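Local atomic coordinates of putative (Helicobacter pylori J99, PDB entry 4R7K), a protein that is of unknown function but belongs to the SRPBCC (START-like) superfamily, whose helix-grip fold commonly encloses a pocket for hydrophobic ligands. Residues V46-I51 with G178-L183; K53-N58 with V151-Q156; K59-L64 with W141-L146. All coordinates share one frame; numbering follows the deposited sequence.

Overall arrangement
All three contacts lie on the antiparallel sheet of a helix-grip fold and join it to the helices on its concave side. Interaction 1 sets the C-terminal helix 174-190 against strand 44-53, the outermost of this chain's sheet; interactions 2 and 3 bring the turn and helix 57-65, which follow that strand, onto strands 150-160 and 136-146. Centres of interactions 2 and 3 are about 5 Å apart, those of 1 and 2 about 11 Å, those of 1 and 3 about 13 Å. Leu-183 ties them together, its CD2 lying 3.4 Å from Ile-153 CG2 and 3.6 Å from Trp-141 CZ3. Sheet neighbours are linked by the Glu-49 to Arg-152 and Arg-152 to Glu-144 salt bridges. The family's probable ligand pocket would lie between sheet and helix.

Interaction 1: V46-I51 with G178-L183; sequences VSNEVI and GHQAWL
Leu-183 and Asn-48 meet where the long C-terminal helix of the helix-grip fold runs along strand 44-53, the outermost strand of this chain's sheet, the two short axes 8.3 Å apart and inclined by 26°. The tight part is apolar: Leu-183 CD1 reaches the strand backbone, 3.6 Å from Glu-49 N, and also rests on Asn-48 CB, while Val-50 CG1 packs beside Leu-183 CB. Strand 150-160 adds Ile-153 against Val-50.

A polar grip follows at Asn-48. Its ND2 donates to Gln-180 OE1 over 2.9 Å in a nearly straight bond (169°), with the acceptor close to the amide plane of Asn-48. The bend of the Gln-180 chain at chi2 (66°) carries its amide across to the strand. ND2 also bonds Leu-176 O, so both helix partners fix the rotation of the Asn-48 amide, whose OD1 lies 3.3 Å from His-179 CB. The loose end is at Val-46, where CG1 stays 4.3 Å from His-179 ND1. Two waters supplement the direct contacts. One accepts from Glu-49 N and lies 2.9 Å from Gln-180 OE1; the other, at the edge of the His-179 ring and in its plane, lies 2.7 Å from His-179 ND1 and donates to Asn-48 OD1.

Interaction 2: K53-N58 with V151-Q156; sequences KGLDFN and VRILTQ
Val-151 packs its side chain against Leu-55 and Phe-57, at the turn where the helix-grip fold leaves strand 44-53, outermost in this chain's sheet, and enters helix 57-65. The contact is short along the strand: Val-151 carries most of it, and Ile-153 adds a branch end.

Apolar contacts make up the first group. Leu-55 CB and Val-151 CB face each other at 4.1 Å. Farther out, Leu-55 CD2 approaches Ile-153 CD1 at 4.3 Å; CG of Leu-55 stands opposite its backbone N (chi1 -168°), which sends the branched end along the sheet to this second residue. Phe-57 takes part through CB, 4.3 Å from Val-151 CG2, while its ring goes on to strand 136-146 and touches Val-143 and Lys-145. Ser-190 of the C-terminal helix and Val-60 of helix 57-65 also touch Leu-55.

Side chain against backbone is the second kind. Val-151 CG2, the branch beside its own backbone N, fits into the bend of the chain, with Phe-57 N 3.8 Å away.

Polar links lie around this apolar patch and keep the turn in shape. Val-52 and Val-151 form the last backbone pairing of the two strands, and a backbone hydrogen bond from Gly-54 to Asp-149 joins the turn to the residue just before strand 150-160. Asp-56 is the N-cap of helix 57-65, its OD2 accepting from Lys-59 N. Closest of all across the two segments is Leu-55 O, which lies 3.1 Å from Val-151 CG2.

Interaction 3: K59-L64 with W141-L146; sequences KVVQHL and WLVEKL
Helix 57-65 runs nearly antiparallel to strand 136-146, at 166° between the short axes and 9.5 Å at their closest approach, and touches it chiefly through Leu-64 on Trp-141 and through Val-60 and Val-61 on Val-143. This is helix-on-sheet packing of the helix-grip fold, and the whole meeting surface is apolar and buried.

Leu-64 makes the most specific contact, a CH-pi interaction. Its CD1 stands 3.6 Å from the centroid of the six-membered ring of Trp-141 and only 4° from the ring normal, so the methyl sits squarely over the face. The other methyl, CD2, lies at much the same height beyond the CD2-CE3 edge of that ring, toward CG and CB of the tryptophan, and is 3.7 Å from Trp-141 CE3. The two branches therefore lie along the same face and would hinder the indole from tilting. With CG of Leu-64 trans to the backbone N (chi1 173°), the forked end extends from the helix toward the ring.

Val-143, two residues along and the next to face the helix, has both branches in use. Its CG1 meets Val-60 CG1 at 3.8 Å and, more loosely, Val-61 CG2 at 4.4 Å. Its CG2 turns instead to Leu-64 CD2, 4.1 Å away, which joins the valine cluster to the leucine-tryptophan contact.

On the solvent side of the helix, Lys-59 NZ donates to Gln-62 OE1 over 2.9 Å.

Neighbouring elements close in around the contact. Strand 118-126 supplies Leu-119 against Val-61 and Leu-121 against Leu-64, and Ile-153 of strand 150-160 touches both Val-60 and Trp-141. Helix 174-190 runs beside helix 57-65, placing Leu-186 on Val-60 and the Trp-182 ring edge-to-face with Trp-141.

Interaction 1: V46-I51 with G178-L183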
# COMPACT_ATOMS: atom_id res chain seq x y z
N VAL A 46 11.89 -6.13 -9.00
CA VAL A 46 11.54 -5.26 -7.89
C VAL A 46 12.81 -4.57 -7.40
O VAL A 46 13.84 -5.23 -7.29
CB VAL A 46 10.99 -6.10 -6.74
CG1 VAL A 46 10.40 -5.22 -5.66
CG2 VAL A 46 9.95 -7.09 -7.27
N SER A 47 12.75 -3.26 -7.13
CA SER A 47 13.89 -2.52 -6.60
C SER A 47 13.45 -1.59 -5.47
O SER A 47 12.48 -0.82 -5.61
CB SER A 47 14.55 -1.71 -7.74
OG SER A 47 15.71 -1.03 -7.29
N ASN A 48 14.16 -1.70 -4.35
CA ASN A 48 13.97 -0.86 -3.21
C ASN A 48 15.33 -0.38 -2.68
O ASN A 48 16.33 -1.12 -2.74
CB ASN A 48 13.24 -1.62 -2.10
CG ASN A 48 11.86 -2.08 -2.50
OD1 ASN A 48 11.69 -3.10 -3.16
ND2 ASN A 48 10.87 -1.35 -2.09
N GLU A 49 15.37 0.81 -2.09
CA GLU A 49 16.58 1.37 -1.58
C GLU A 49 16.32 2.44 -0.51
O GLU A 49 15.38 3.24 -0.62
CB GLU A 49 17.32 2.03 -2.74
CG GLU A 49 18.64 2.61 -2.41
CD GLU A 49 19.23 3.43 -3.56
OE1 GLU A 49 18.50 3.75 -4.53
OE2 GLU A 49 20.44 3.73 -3.50
N VAL A 50 17.13 2.40 0.53
CA VAL A 50 17.15 3.42 1.58
C VAL A 50 18.58 3.92 1.75
O VAL A 50 19.55 3.22 1.48
CB VAL A 50 16.62 2.92 2.92
CG1 VAL A 50 15.11 2.66 2.83
CG2 VAL A 50 17.38 1.71 3.39
N ILE A 51 18.72 5.16 2.20
CA ILE A 51 20.02 5.73 2.50
C ILE A 51 19.76 6.46 3.76
O ILE A 51 18.90 7.37 3.79
CB ILE A 51 20.55 6.65 1.41
CG1 ILE A 51 20.88 5.80 0.15
CG2 ILE A 51 21.81 7.36 1.88
CD1 ILE A 51 21.26 6.63 -1.07
N GLY A 178 6.28 -4.91 0.33
CA GLY A 178 6.85 -5.88 1.26
C GLY A 178 8.35 -5.64 1.45
O GLY A 178 8.85 -5.62 2.56
N HIS A 179 9.05 -5.46 0.35
CA HIS A 179 10.48 -5.22 0.45
C HIS A 179 10.82 -3.90 1.10
O HIS A 179 11.83 -3.80 1.85
CB HIS A 179 11.13 -5.38 -0.89
CG HIS A 179 11.30 -6.82 -1.28
ND1 HIS A 179 12.12 -7.21 -2.30
CD2 HIS A 179 10.86 -7.95 -0.68
CE1 HIS A 179 12.10 -8.53 -2.40
NE2 HIS A 179 11.36 -9.01 -1.41
N GLN A 180 9.97 -2.91 0.89
CA GLN A 180 10.18 -1.63 1.56
C GLN A 180 10.07 -1.85 3.06
O GLN A 180 10.79 -1.21 3.85
CB GLN A 180 9.17 -0.60 1.13
CG GLN A 180 9.56 0.80 1.54
CD GLN A 180 10.81 1.31 0.84
OE1 GLN A 180 11.13 0.93 -0.31
NE2 GLN A 180 11.50 2.23 1.49
N ALA A 181 9.10 -2.67 3.46
CA ALA A 181 8.91 -2.97 4.88
C ALA A 181 10.13 -3.70 5.46
O ALA A 181 10.47 -3.50 6.63
CB ALA A 181 7.64 -3.79 5.12
N TRP A 182 10.77 -4.54 4.65
CA TRP A 182 11.97 -5.27 5.07
C TRP A 182 13.05 -4.24 5.35
O TRP A 182 13.65 -4.25 6.43
CB TRP A 182 12.49 -6.23 3.99
CG TRP A 182 13.42 -7.32 4.53
CD1 TRP A 182 14.32 -7.20 5.55
CD2 TRP A 182 13.61 -8.64 3.98
NE1 TRP A 182 14.99 -8.39 5.74
CE2 TRP A 182 14.57 -9.29 4.79
CE3 TRP A 182 13.00 -9.36 2.94
CZ2 TRP A 182 14.97 -10.61 4.56
CZ3 TRP A 182 13.40 -10.69 2.72
CH2 TRP A 182 14.36 -11.29 3.53
N LEU A 183 13.27 -3.32 4.41
CA LEU A 183 14.29 -2.28 4.59
C LEU A 183 13.99 -1.36 5.76
O LEU A 183 14.88 -1.06 6.55
CB LEU A 183 14.48 -1.42 3.33
CG LEU A 183 14.93 -2.11 2.05
CD1 LEU A 183 15.12 -1.07 0.99
CD2 LEU A 183 16.26 -2.82 2.24
O HOH W 1 13.22 -5.23 -3.70
O HOH W 2 12.74 2.17 -2.35

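Interaction 2: K53-N58 with V151-Q156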
# COMPACT_ATOMS: atom_id res chain seq x y z
N LYS A 53 21.38 8.16 7.52
CA LYS A 53 22.48 8.84 8.21
C LYS A 53 22.64 8.27 9.61
O LYS A 53 21.67 8.00 10.27
CB LYS A 53 22.13 10.33 8.30
CG LYS A 53 23.14 11.27 8.97
CD LYS A 53 24.23 11.72 8.03
CE LYS A 53 24.97 12.93 8.61
NZ LYS A 53 26.07 13.35 7.71
N GLY A 54 23.89 8.07 10.04
CA GLY A 54 24.19 7.63 11.42
C GLY A 54 23.93 6.16 11.71
O GLY A 54 23.98 5.73 12.85
N LEU A 55 23.62 5.40 10.68
CA LEU A 55 23.36 3.96 10.80
C LEU A 55 24.71 3.22 10.73
O LEU A 55 25.55 3.58 9.92
CB LEU A 55 22.50 3.53 9.61
CG LEU A 55 21.86 2.15 9.63
CD1 LEU A 55 21.06 1.98 10.92
CD2 LEU A 55 20.98 1.99 8.40
N ASP A 56 24.90 2.21 11.58
CA ASP A 56 26.16 1.47 11.59
C ASP A 56 26.17 0.32 10.56
O ASP A 56 25.32 -0.58 10.60
CB ASP A 56 26.45 0.90 12.99
CG ASP A 56 27.82 0.29 13.04
OD1 ASP A 56 28.79 1.06 12.92
OD2 ASP A 56 27.92 -0.94 13.11
N PHE A 57 27.13 0.36 9.65
CA PHE A 57 27.28 -0.68 8.64
C PHE A 57 27.32 -2.07 9.25
O PHE A 57 26.56 -2.93 8.85
CB PHE A 57 28.54 -0.44 7.80
CG PHE A 57 28.88 -1.54 6.83
CD1 PHE A 57 28.28 -1.60 5.58
CD2 PHE A 57 29.87 -2.47 7.14
CE1 PHE A 57 28.62 -2.59 4.68
CE2 PHE A 57 30.20 -3.48 6.24
CZ PHE A 57 29.59 -3.54 5.01
N ASN A 58 28.22 -2.29 10.19
CA ASN A 58 28.38 -3.62 10.80
C ASN A 58 27.09 -4.17 11.38
O ASN A 58 26.78 -5.35 11.22
CB ASN A 58 29.52 -3.60 11.83
CG ASN A 58 30.88 -3.74 11.16
OD1 ASN A 58 31.02 -4.44 10.13
ND2 ASN A 58 31.88 -3.11 11.73
N VAL A 151 24.60 5.04 5.42
CA VAL A 151 24.64 3.67 4.93
C VAL A 151 23.52 3.51 3.93
O VAL A 151 22.39 3.98 4.16
CB VAL A 151 24.48 2.66 6.08
CG1 VAL A 151 24.18 1.28 5.57
CG2 VAL A 151 25.72 2.67 6.98
N ARG A 152 23.86 2.90 2.79
CA ARG A 152 22.92 2.55 1.75
C ARG A 152 22.57 1.08 1.80
O ARG A 152 23.44 0.22 1.98
CB ARG A 152 23.53 2.84 0.39
CG ARG A 152 22.69 2.42 -0.81
CD ARG A 152 23.50 2.69 -2.08
NE ARG A 152 22.76 2.47 -3.34
CZ ARG A 152 23.29 2.00 -4.46
NH1 ARG A 152 24.55 1.62 -4.49
NH2 ARG A 152 22.54 1.88 -5.55
N ILE A 153 21.27 0.78 1.69
CA ILE A 153 20.79 -0.58 1.60
C ILE A 153 19.95 -0.69 0.32
O ILE A 153 18.88 -0.09 0.20
CB ILE A 153 19.93 -1.01 2.82
CG1 ILE A 153 20.63 -0.69 4.12
CG2 ILE A 153 19.65 -2.51 2.73
CD1 ILE A 153 19.79 -0.87 5.37
N LEU A 154 20.45 -1.47 -0.63
CA LEU A 154 19.79 -1.69 -1.89
C LEU A 154 19.40 -3.12 -1.95
O LEU A 154 20.27 -4.00 -1.74
CB LEU A 154 20.75 -1.42 -3.06
CG LEU A 154 20.25 -1.75 -4.49
CD1 LEU A 154 19.17 -0.81 -4.96
CD2 LEU A 154 21.40 -1.69 -5.48
N THR A 155 18.12 -3.39 -2.21
CA THR A 155 17.68 -4.73 -2.42
C THR A 155 16.84 -4.84 -3.72
O THR A 155 15.92 -4.04 -3.99
CB THR A 155 16.99 -5.32 -1.19
OG1 THR A 155 16.87 -6.74 -1.37
CG2 THR A 155 15.61 -4.72 -0.98
N GLN A 156 17.16 -5.85 -4.51
CA GLN A 156 16.54 -6.07 -5.80
C GLN A 156 16.28 -7.52 -5.99
O GLN A 156 17.09 -8.35 -5.59
CB GLN A 156 17.42 -5.54 -6.94
CG GLN A 156 17.73 -4.07 -6.85
CD GLN A 156 18.55 -3.55 -8.01
OE1 GLN A 156 19.48 -4.19 -8.52
NE2 GLN A 156 18.22 -2.35 -8.44

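Interaction 3: K59-L64 with W141-L146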
# COMPACT_ATOMS: atom_id res chain seq x y z
N LYS A 59 26.33 -3.31 12.04
CA LYS A 59 25.09 -3.73 12.66
C LYS A 59 24.06 -4.13 11.61
O LYS A 59 23.35 -5.10 11.77
CB LYS A 59 24.59 -2.60 13.59
CG LYS A 59 23.48 -2.98 14.57
CD LYS A 59 23.79 -4.18 15.47
CE LYS A 59 24.98 -4.00 16.38
NZ LYS A 59 25.20 -5.21 17.23
N VAL A 60 24.01 -3.40 10.52
CA VAL A 60 23.07 -3.72 9.46
C VAL A 60 23.41 -5.08 8.86
O VAL A 60 22.53 -5.93 8.67
CB VAL A 60 23.05 -2.61 8.39
CG1 VAL A 60 22.26 -3.05 7.16
CG2 VAL A 60 22.49 -1.33 8.98
N VAL A 61 24.69 -5.31 8.60
CA VAL A 61 25.13 -6.59 8.02
C VAL A 61 24.74 -7.74 8.97
O VAL A 61 24.21 -8.77 8.57
CB VAL A 61 26.64 -6.56 7.72
CG1 VAL A 61 27.15 -7.92 7.31
CG2 VAL A 61 26.96 -5.55 6.64
N GLN A 62 24.97 -7.53 10.26
CA GLN A 62 24.65 -8.53 11.22
C GLN A 62 23.18 -8.86 11.20
O GLN A 62 22.81 -10.03 11.23
CB GLN A 62 25.02 -8.02 12.59
CG GLN A 62 24.68 -9.00 13.67
CD GLN A 62 24.93 -8.44 15.03
OE1 GLN A 62 25.30 -7.26 15.19
NE2 GLN A 62 24.72 -9.27 16.04
N HIS A 63 22.33 -7.84 11.15
CA HIS A 63 20.89 -8.08 11.21
C HIS A 63 20.29 -8.58 9.91
O HIS A 63 19.16 -9.09 9.91
CB HIS A 63 20.13 -6.87 11.70
CG HIS A 63 20.43 -6.52 13.12
ND1 HIS A 63 20.46 -5.22 13.57
CD2 HIS A 63 20.71 -7.30 14.19
CE1 HIS A 63 20.74 -5.22 14.86
NE2 HIS A 63 20.91 -6.47 15.25
N LEU A 64 21.03 -8.45 8.83
CA LEU A 64 20.60 -9.00 7.54
C LEU A 64 21.12 -10.42 7.41
O LEU A 64 20.36 -11.32 7.05
CB LEU A 64 21.13 -8.16 6.38
CG LEU A 64 20.86 -8.77 5.01
CD1 LEU A 64 19.36 -8.90 4.78
CD2 LEU A 64 21.47 -7.90 3.93
N TRP A 141 21.19 -8.26 -2.46
CA TRP A 141 21.33 -7.18 -1.54
C TRP A 141 22.70 -6.58 -1.68
O TRP A 141 23.71 -7.29 -1.90
CB TRP A 141 21.21 -7.69 -0.08
CG TRP A 141 19.91 -8.29 0.33
CD1 TRP A 141 19.47 -9.56 0.05
CD2 TRP A 141 18.91 -7.70 1.17
NE1 TRP A 141 18.24 -9.77 0.65
CE2 TRP A 141 17.88 -8.65 1.34
CE3 TRP A 141 18.79 -6.45 1.81
CZ2 TRP A 141 16.73 -8.38 2.08
CZ3 TRP A 141 17.62 -6.18 2.53
CH2 TRP A 141 16.63 -7.14 2.69
N LEU A 142 22.75 -5.26 -1.49
CA LEU A 142 23.98 -4.51 -1.47
C LEU A 142 23.89 -3.50 -0.35
O LEU A 142 23.04 -2.59 -0.40
CB LEU A 142 24.21 -3.82 -2.81
CG LEU A 142 25.65 -3.32 -3.07
CD1 LEU A 142 25.83 -3.07 -4.57
CD2 LEU A 142 25.89 -2.05 -2.26
N VAL A 143 24.74 -3.67 0.66
CA VAL A 143 24.80 -2.77 1.82
C VAL A 143 26.17 -2.10 1.74
O VAL A 143 27.18 -2.80 1.64
CB VAL A 143 24.69 -3.55 3.16
CG1 VAL A 143 24.71 -2.56 4.34
CG2 VAL A 143 23.40 -4.36 3.25
N GLU A 144 26.22 -0.76 1.79
CA GLU A 144 27.48 -0.06 1.75
C GLU A 144 27.53 1.24 2.51
O GLU A 144 26.52 1.95 2.70
CB GLU A 144 27.95 0.19 0.30
CG GLU A 144 27.06 1.11 -0.49
CD GLU A 144 27.61 1.37 -1.90
OE1 GLU A 144 28.84 1.22 -2.09
OE2 GLU A 144 26.81 1.73 -2.80
N LYS A 145 28.74 1.54 2.97
CA LYS A 145 29.04 2.79 3.62
C LYS A 145 29.20 3.89 2.56
O LYS A 145 29.87 3.68 1.53
CB LYS A 145 30.39 2.68 4.31
CG LYS A 145 30.49 1.71 5.45
CD LYS A 145 31.90 1.86 6.05
CE LYS A 145 32.12 1.07 7.30
NZ LYS A 145 31.34 1.66 8.42
N LEU A 146 28.58 5.04 2.79
CA LEU A 146 28.67 6.18 1.89
C LEU A 146 29.30 7.32 2.66
O LEU A 146 29.34 7.28 3.89
CB LEU A 146 27.30 6.63 1.37
CG LEU A 146 26.44 5.65 0.56
CD1 LEU A 146 25.25 6.37 0.01
CD2 LEU A 146 27.28 5.03 -0.55